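Local coordinates for competence protein ComEA-related protein (Thermus thermophilus, PDB 2DUY), which is of unknown function but, as a ComEA-related helix-hairpin-helix protein, probably binds DNA, at residues E28-P33 / V38-I43; A50-L55 / A64-L69. One frame throughout, in Å; residues are numbered along the deposited sequence.

Interaction 1 of 2, residues E28-P33 / V38-I43; sequences ELMALP and VLARRI
Leu29 and Ala40 meet between the two helices of a helix-hairpin-helix motif, with helix 26-29 and the type I turn from Leu29 to Leu32 on one side and helix 37-45 on the other. The backbones run close together, CA of Leu29 lying 5.7 Å from CA of Ala40, and a residue as small as alanine suits a place where the chains come so near.

The contact is held by apolar packing, with no hydrogen bond between 28-33 and 38-43. CB of Ala40 lies 3.6 Å from CG of the selenomethionine Met30. The same methyl also meets CB of Leu29, at 4.0 Å. Met30 touches with its CG rather than with its selenium; the chain runs straight to the selenium and then turns about the CG-SE bond (chi3 69°), and this residue also packs on Pro37. The longer arm of Leu29 reaches on along helix 37-45. Its CG stands anti to the carbonyl carbon (chi1 -70°), and CD1 comes 3.9 Å from CG2 of Ile43, the methyl of a beta-branched residue that offers a broad apolar surface. Val44 and Arg47 also border Leu29.

Backbone bonds shape the two partners. The type I turn is closed by Leu32 N on Leu29 O at 3.0 Å, and carries the chain on toward the hairpin. On the other side, Ile43 N bonds to Leu39 O in regular helical fashion, and Ile43 O is hydrogen-bonded to the hydroxyl of Tyr49. The same CD1 of Leu29 also rests 3.7 Å from the carbonyl O of Ala40, a van der Waals contact with the helix backbone.

Interaction 2 of 2, residues A50-L55 / A64-L69; sequences ARVEDL and ATLERL
Leu66, on helix 63-69, pushes its two methyls into different surroundings on 50-55. CD1 packs 3.6 Å from CD2 of Leu55 and 4.0 Å from CG1 of Val52, an apolar pair presented by the 3-10 turn 52-55. CD2 lies instead beside the carboxylate of Glu53, 3.7 Å from its OE2. With CG of Leu66 anti to the backbone N (chi1 -172°), the fork extends from the helix toward this turn. A branched leucine suits the place because one methyl packs against both Val52 and Leu55 while the other turns to Glu53. Leu69 adds a looser touch, its CD1 lying 4.3 Å from CD2 of Leu55.

Further out, Leu73 of strand 73-74 touches both Val52 and Leu55. The bend of Glu53 at chi2 (53°) brings its carboxylate across CD2 of Leu66, and a salt bridge from OE2 to Arg70 gives the acid a polar mate. Asp54, within the 3-10 turn, reaches back to the residues before it: its OD2 accepts Ala50 N on the anti lone pair and Arg51 N from above the carboxylate plane, and its OD1 takes NE of Arg51 at 2.8 Å in a salt bridge.

Cut back to an alanine, Leu66 would lose both methyls, which would probably open a gap against Val52 and Leu55 and leave Glu53 without its apolar neighbour. Since no hydrogen bond joins 50-55 to 64-69, this part of the second helix-hairpin-helix motif depends on shape and apolar burial, with charge pairing at its margin.

Interaction 1 comes first along the chain and is complete before 50-55 begins; each contact belongs to one of the two successive helix-hairpin-helix motifs of this small protein. Their centres are about 12 Å apart, on opposite sides of the centre of the chain. Helix 37-45 belongs to the first contact and helix 63-69, the next along the chain, to the second. The two are joined directly: CD2 of Leu69 packs 3.7 Å from CB of Leu32, and CG1 of Ile43 lies 3.8 Å from CD1 of Leu55. Both hairpins thus share one apolar core, consistent with a compact tandem unit of the kind that probably binds DNA.

Interaction 1 of 2, residues E28-P33 / V38-I43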
ATOM      1  N   GLU A  28       6.419  -4.684   5.298  1.00 22.64           N
ATOM      2  CA  GLU A  28       6.397  -4.832   3.849  1.00 23.65           C
ATOM      3  C   GLU A  28       5.728  -3.623   3.209  1.00 22.02           C
ATOM      4  O   GLU A  28       6.176  -3.127   2.176  1.00 22.65           O
ATOM      5  CB  GLU A  28       5.682  -6.134   3.466  1.00 24.73           C
ATOM      6  CG  GLU A  28       6.546  -7.369   3.725  1.00 28.79           C
ATOM      7  CD  GLU A  28       5.771  -8.683   3.791  1.00 29.01           C
ATOM      8  OE1 GLU A  28       6.432  -9.740   3.804  1.00 32.16           O
ATOM      9  OE2 GLU A  28       4.521  -8.674   3.840  1.00 28.67           O
ATOM     10  N   LEU A  29       4.668  -3.133   3.838  1.00 19.85           N
ATOM     11  CA  LEU A  29       3.977  -1.962   3.319  1.00 17.50           C
ATOM     12  C   LEU A  29       4.877  -0.737   3.474  1.00 18.13           C
ATOM     13  O   LEU A  29       4.878   0.172   2.635  1.00 17.36           O
ATOM     14  CB  LEU A  29       2.671  -1.738   4.079  1.00 17.43           C
ATOM     15  CG  LEU A  29       1.555  -2.755   3.846  1.00 18.57           C
ATOM     16  CD1 LEU A  29       0.433  -2.538   4.835  1.00 18.66           C
ATOM     17  CD2 LEU A  29       1.033  -2.599   2.412  1.00 17.04           C
HETATM   18  N   MSE A  30       5.648  -0.714   4.556  1.00 19.40           N
HETATM   19  CA  MSE A  30       6.540   0.407   4.809  1.00 20.31           C
HETATM   20  C   MSE A  30       7.714   0.468   3.827  1.00 20.90           C
HETATM   21  O   MSE A  30       8.480   1.432   3.821  1.00 22.30           O
HETATM   22  CB  MSE A  30       7.032   0.357   6.260  1.00 20.74           C
HETATM   23  CG  MSE A  30       5.928   0.706   7.254  1.00 23.61           C
HETATM   24 SE   MSE A  30       6.460   0.626   9.121  1.00 33.33          SE
HETATM   25  CE  MSE A  30       7.657   2.146   9.158  1.00 31.01           C
ATOM     26  N   ALA A  31       7.854  -0.555   2.989  1.00 21.95           N
ATOM     27  CA  ALA A  31       8.929  -0.567   1.996  1.00 22.33           C
ATOM     28  C   ALA A  31       8.473   0.184   0.740  1.00 22.37           C
ATOM     29  O   ALA A  31       9.285   0.513  -0.122  1.00 23.47           O
ATOM     30  CB  ALA A  31       9.314  -2.007   1.636  1.00 22.48           C
ATOM     31  N   LEU A  32       7.172   0.458   0.654  1.00 22.31           N
ATOM     32  CA  LEU A  32       6.603   1.168  -0.490  1.00 21.87           C
ATOM     33  C   LEU A  32       6.931   2.648  -0.442  1.00 21.41           C
ATOM     34  O   LEU A  32       6.929   3.270   0.618  1.00 22.22           O
ATOM     35  CB  LEU A  32       5.083   1.010  -0.528  1.00 21.27           C
ATOM     36  CG  LEU A  32       4.549  -0.404  -0.734  1.00 19.38           C
ATOM     37  CD1 LEU A  32       3.086  -0.455  -0.344  1.00 19.07           C
ATOM     38  CD2 LEU A  32       4.747  -0.821  -2.178  1.00 21.10           C
ATOM     39  N   PRO A  33       7.202   3.238  -1.608  1.00 22.12           N
ATOM     40  CA  PRO A  33       7.530   4.661  -1.667  1.00 23.57           C
ATOM     41  C   PRO A  33       6.427   5.557  -1.111  1.00 23.09           C
ATOM     42  O   PRO A  33       5.279   5.499  -1.550  1.00 25.23           O
ATOM     43  CB  PRO A  33       7.792   4.888  -3.155  1.00 23.48           C
ATOM     44  CG  PRO A  33       6.899   3.881  -3.812  1.00 24.60           C
ATOM     45  CD  PRO A  33       7.112   2.656  -2.955  1.00 23.40           C
ATOM     46  N   VAL A  38       2.461   5.334   9.898  1.00 21.64           N
ATOM     47  CA  VAL A  38       1.081   5.763  10.087  1.00 21.14           C
ATOM     48  C   VAL A  38       0.199   5.327   8.929  1.00 20.31           C
ATOM     49  O   VAL A  38      -0.901   4.812   9.135  1.00 17.48           O
ATOM     50  CB  VAL A  38       0.986   7.285  10.242  1.00 22.77           C
ATOM     51  CG1 VAL A  38      -0.471   7.720  10.276  1.00 23.81           C
ATOM     52  CG2 VAL A  38       1.691   7.708  11.522  1.00 24.62           C
ATOM     53  N   LEU A  39       0.680   5.534   7.711  1.00 17.88           N
ATOM     54  CA  LEU A  39      -0.090   5.133   6.540  1.00 17.83           C
ATOM     55  C   LEU A  39      -0.169   3.608   6.441  1.00 16.74           C
ATOM     56  O   LEU A  39      -1.213   3.067   6.082  1.00 16.61           O
ATOM     57  CB  LEU A  39       0.530   5.712   5.264  1.00 18.10           C
ATOM     58  CG  LEU A  39       0.310   7.210   5.060  1.00 18.96           C
ATOM     59  CD1 LEU A  39       1.029   7.662   3.789  1.00 19.05           C
ATOM     60  CD2 LEU A  39      -1.181   7.506   4.972  1.00 21.00           C
ATOM     61  N   ALA A  40       0.925   2.924   6.767  1.00 15.97           N
ATOM     62  CA  ALA A  40       0.948   1.467   6.708  1.00 15.24           C
ATOM     63  C   ALA A  40      -0.115   0.909   7.648  1.00 14.48           C
ATOM     64  O   ALA A  40      -0.831  -0.034   7.300  1.00 16.37           O
ATOM     65  CB  ALA A  40       2.332   0.935   7.092  1.00 16.95           C
ATOM     66  N   ARG A  41      -0.219   1.502   8.831  1.00 15.61           N
ATOM     67  CA  ARG A  41      -1.206   1.074   9.825  1.00 17.20           C
ATOM     68  C   ARG A  41      -2.632   1.274   9.310  1.00 16.15           C
ATOM     69  O   ARG A  41      -3.483   0.392   9.449  1.00 14.67           O
ATOM     70  CB  ARG A  41      -1.035   1.870  11.117  1.00 21.00           C
ATOM     71  CG  ARG A  41      -1.782   1.282  12.299  1.00 26.86           C
ATOM     72  CD  ARG A  41      -2.012   2.310  13.409  1.00 31.60           C
ATOM     73  NE  ARG A  41      -3.322   2.953  13.291  1.00 37.80           N
ATOM     74  CZ  ARG A  41      -3.592   4.010  12.530  1.00 38.06           C
ATOM     75  NH1 ARG A  41      -2.639   4.579  11.799  1.00 40.20           N
ATOM     76  NH2 ARG A  41      -4.829   4.490  12.488  1.00 37.65           N
ATOM     77  N   ARG A  42      -2.899   2.439   8.727  1.00 15.42           N
ATOM     78  CA  ARG A  42      -4.236   2.720   8.198  1.00 14.62           C
ATOM     79  C   ARG A  42      -4.586   1.783   7.046  1.00 14.59           C
ATOM     80  O   ARG A  42      -5.743   1.412   6.868  1.00 14.74           O
ATOM     81  CB  ARG A  42      -4.329   4.168   7.713  1.00 16.56           C
ATOM     82  CG  ARG A  42      -4.217   5.192   8.829  1.00 19.30           C
ATOM     83  CD  ARG A  42      -4.114   6.601   8.281  1.00 20.17           C
ATOM     84  NE  ARG A  42      -4.111   7.594   9.351  1.00 22.06           N
ATOM     85  CZ  ARG A  42      -3.892   8.893   9.167  1.00 26.26           C
ATOM     86  NH1 ARG A  42      -3.650   9.361   7.943  1.00 26.10           N
ATOM     87  NH2 ARG A  42      -3.922   9.725  10.203  1.00 25.32           N
ATOM     88  N   ILE A  43      -3.593   1.414   6.249  1.00 15.13           N
ATOM     89  CA  ILE A  43      -3.851   0.507   5.139  1.00 14.47           C
ATOM     90  C   ILE A  43      -4.311  -0.842   5.704  1.00 14.42           C
ATOM     91  O   ILE A  43      -5.301  -1.390   5.243  1.00 15.33           O
ATOM     92  CB  ILE A  43      -2.593   0.324   4.255  1.00 13.35           C
ATOM     93  CG1 ILE A  43      -2.344   1.617   3.470  1.00 14.88           C
ATOM     94  CG2 ILE A  43      -2.777  -0.869   3.289  1.00 13.64           C
ATOM     95  CD1 ILE A  43      -1.040   1.629   2.685  1.00 13.72           C
TER

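Interaction 2 of 2, residues A50-L55 / A64-L69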
ATOM      1  N   ALA A  50     -10.847  -4.601  -2.569  1.00 14.65           N
ATOM      2  CA  ALA A  50     -11.283  -5.419  -3.706  1.00 16.46           C
ATOM      3  C   ALA A  50     -10.421  -5.078  -4.918  1.00 15.50           C
ATOM      4  O   ALA A  50     -10.222  -5.906  -5.809  1.00 15.80           O
ATOM      5  CB  ALA A  50     -12.762  -5.167  -4.017  1.00 17.50           C
ATOM      6  N   ARG A  51      -9.924  -3.845  -4.953  1.00 14.25           N
ATOM      7  CA  ARG A  51      -9.048  -3.392  -6.023  1.00 12.91           C
ATOM      8  C   ARG A  51      -8.100  -2.351  -5.438  1.00 12.70           C
ATOM      9  O   ARG A  51      -8.365  -1.784  -4.376  1.00 10.33           O
ATOM     10  CB  ARG A  51      -9.845  -2.810  -7.210  1.00 12.84           C
ATOM     11  CG  ARG A  51     -10.644  -1.512  -6.923  1.00 15.00           C
ATOM     12  CD  ARG A  51     -12.146  -1.768  -6.817  1.00 14.78           C
ATOM     13  NE  ARG A  51     -12.907  -0.535  -6.543  1.00 13.59           N
ATOM     14  CZ  ARG A  51     -13.507   0.212  -7.466  1.00 15.60           C
ATOM     15  NH1 ARG A  51     -13.451  -0.128  -8.747  1.00 15.76           N
ATOM     16  NH2 ARG A  51     -14.178   1.310  -7.106  1.00 14.31           N
ATOM     17  N   VAL A  52      -6.990  -2.103  -6.124  1.00 10.37           N
ATOM     18  CA  VAL A  52      -6.011  -1.147  -5.631  1.00 11.57           C
ATOM     19  C   VAL A  52      -6.604   0.243  -5.483  1.00 13.46           C
ATOM     20  O   VAL A  52      -6.212   1.006  -4.604  1.00 14.18           O
ATOM     21  CB  VAL A  52      -4.774  -1.112  -6.554  1.00 12.09           C
ATOM     22  CG1 VAL A  52      -3.849   0.022  -6.171  1.00 11.84           C
ATOM     23  CG2 VAL A  52      -4.027  -2.449  -6.445  1.00 11.88           C
ATOM     24  N   GLU A  53      -7.579   0.569  -6.325  1.00 13.39           N
ATOM     25  CA  GLU A  53      -8.179   1.889  -6.243  1.00 15.31           C
ATOM     26  C   GLU A  53      -8.936   2.105  -4.938  1.00 14.25           C
ATOM     27  O   GLU A  53      -9.254   3.245  -4.589  1.00 14.44           O
ATOM     28  CB  GLU A  53      -9.104   2.112  -7.437  1.00 18.12           C
ATOM     29  CG  GLU A  53      -9.021   3.501  -8.041  1.00 25.66           C
ATOM     30  CD  GLU A  53      -7.601   3.926  -8.394  1.00 26.52           C
ATOM     31  OE1 GLU A  53      -6.691   3.064  -8.490  1.00 29.07           O
ATOM     32  OE2 GLU A  53      -7.401   5.138  -8.589  1.00 29.24           O
ATOM     33  N   ASP A  54      -9.225   1.029  -4.212  1.00 12.19           N
ATOM     34  CA  ASP A  54      -9.929   1.173  -2.943  1.00 13.64           C
ATOM     35  C   ASP A  54      -9.008   1.812  -1.906  1.00 13.57           C
ATOM     36  O   ASP A  54      -9.449   2.200  -0.830  1.00 13.35           O
ATOM     37  CB  ASP A  54     -10.451  -0.177  -2.427  1.00 12.58           C
ATOM     38  CG  ASP A  54     -11.597  -0.727  -3.271  1.00 16.12           C
ATOM     39  OD1 ASP A  54     -12.355   0.067  -3.864  1.00 15.61           O
ATOM     40  OD2 ASP A  54     -11.763  -1.962  -3.324  1.00 15.21           O
ATOM     41  N   LEU A  55      -7.728   1.936  -2.236  1.00 13.41           N
ATOM     42  CA  LEU A  55      -6.776   2.554  -1.317  1.00 14.37           C
ATOM     43  C   LEU A  55      -7.159   4.012  -1.072  1.00 15.15           C
ATOM     44  O   LEU A  55      -6.710   4.630  -0.097  1.00 17.27           O
ATOM     45  CB  LEU A  55      -5.368   2.469  -1.896  1.00 15.75           C
ATOM     46  CG  LEU A  55      -4.192   2.661  -0.951  1.00 19.17           C
ATOM     47  CD1 LEU A  55      -4.256   1.627   0.200  1.00 18.26           C
ATOM     48  CD2 LEU A  55      -2.907   2.491  -1.758  1.00 18.69           C
ATOM     49  N   ALA A  64      -2.002  11.443  -6.053  1.00 24.92           N
ATOM     50  CA  ALA A  64      -0.604  11.553  -6.463  1.00 24.77           C
ATOM     51  C   ALA A  64       0.195  10.459  -5.777  1.00 24.28           C
ATOM     52  O   ALA A  64       1.148   9.919  -6.340  1.00 24.83           O
ATOM     53  CB  ALA A  64      -0.043  12.932  -6.091  1.00 23.59           C
ATOM     54  N   THR A  65      -0.199  10.146  -4.548  1.00 24.91           N
ATOM     55  CA  THR A  65       0.468   9.113  -3.770  1.00 25.18           C
ATOM     56  C   THR A  65       0.181   7.785  -4.429  1.00 25.12           C
ATOM     57  O   THR A  65       1.076   6.987  -4.678  1.00 23.03           O
ATOM     58  CB  THR A  65      -0.080   9.022  -2.345  1.00 27.46           C
ATOM     59  OG1 THR A  65       0.029  10.293  -1.696  1.00 32.95           O
ATOM     60  CG2 THR A  65       0.702   7.985  -1.551  1.00 28.10           C
ATOM     61  N   LEU A  66      -1.096   7.564  -4.705  1.00 24.58           N
ATOM     62  CA  LEU A  66      -1.541   6.327  -5.325  1.00 24.38           C
ATOM     63  C   LEU A  66      -0.937   6.147  -6.712  1.00 25.11           C
ATOM     64  O   LEU A  66      -0.538   5.047  -7.079  1.00 25.85           O
ATOM     65  CB  LEU A  66      -3.066   6.325  -5.404  1.00 23.00           C
ATOM     66  CG  LEU A  66      -3.752   5.043  -5.857  1.00 21.30           C
ATOM     67  CD1 LEU A  66      -3.198   3.849  -5.096  1.00 22.19           C
ATOM     68  CD2 LEU A  66      -5.241   5.178  -5.614  1.00 21.76           C
ATOM     69  N   GLU A  67      -0.860   7.234  -7.474  1.00 27.25           N
ATOM     70  CA  GLU A  67      -0.309   7.188  -8.823  1.00 30.06           C
ATOM     71  C   GLU A  67       1.086   6.575  -8.834  1.00 30.04           C
ATOM     72  O   GLU A  67       1.425   5.770  -9.705  1.00 29.87           O
ATOM     73  CB  GLU A  67      -0.257   8.600  -9.412  1.00 33.27           C
ATOM     74  CG  GLU A  67       0.113   8.654 -10.888  1.00 39.31           C
ATOM     75  CD  GLU A  67       0.093  10.072 -11.450  1.00 42.66           C
ATOM     76  OE1 GLU A  67       0.240  10.229 -12.681  1.00 44.80           O
ATOM     77  OE2 GLU A  67      -0.066  11.029 -10.661  1.00 44.79           O
ATOM     78  N   ARG A  68       1.890   6.948  -7.852  1.00 29.54           N
ATOM     79  CA  ARG A  68       3.253   6.445  -7.761  1.00 30.19           C
ATOM     80  C   ARG A  68       3.309   4.981  -7.345  1.00 27.48           C
ATOM     81  O   ARG A  68       4.210   4.250  -7.758  1.00 26.54           O
ATOM     82  CB  ARG A  68       4.052   7.277  -6.758  1.00 33.70           C
ATOM     83  CG  ARG A  68       4.094   8.765  -7.057  1.00 38.65           C
ATOM     84  CD  ARG A  68       4.799   9.071  -8.378  1.00 42.94           C
ATOM     85  NE  ARG A  68       3.987   8.733  -9.546  1.00 46.39           N
ATOM     86  CZ  ARG A  68       4.253   9.146 -10.781  1.00 48.52           C
ATOM     87  NH1 ARG A  68       5.311   9.914 -11.011  1.00 49.78           N
ATOM     88  NH2 ARG A  68       3.458   8.804 -11.788  1.00 49.47           N
ATOM     89  N   LEU A  69       2.349   4.563  -6.525  1.00 25.29           N
ATOM     90  CA  LEU A  69       2.303   3.196  -6.014  1.00 24.29           C
ATOM     91  C   LEU A  69       1.680   2.137  -6.906  1.00 22.56           C
ATOM     92  O   LEU A  69       1.952   0.953  -6.727  1.00 21.86           O
ATOM     93  CB  LEU A  69       1.563   3.158  -4.679  1.00 25.11           C
ATOM     94  CG  LEU A  69       2.173   3.850  -3.467  1.00 26.14           C
ATOM     95  CD1 LEU A  69       1.165   3.837  -2.334  1.00 26.23           C
ATOM     96  CD2 LEU A  69       3.459   3.157  -3.054  1.00 26.77           C
TER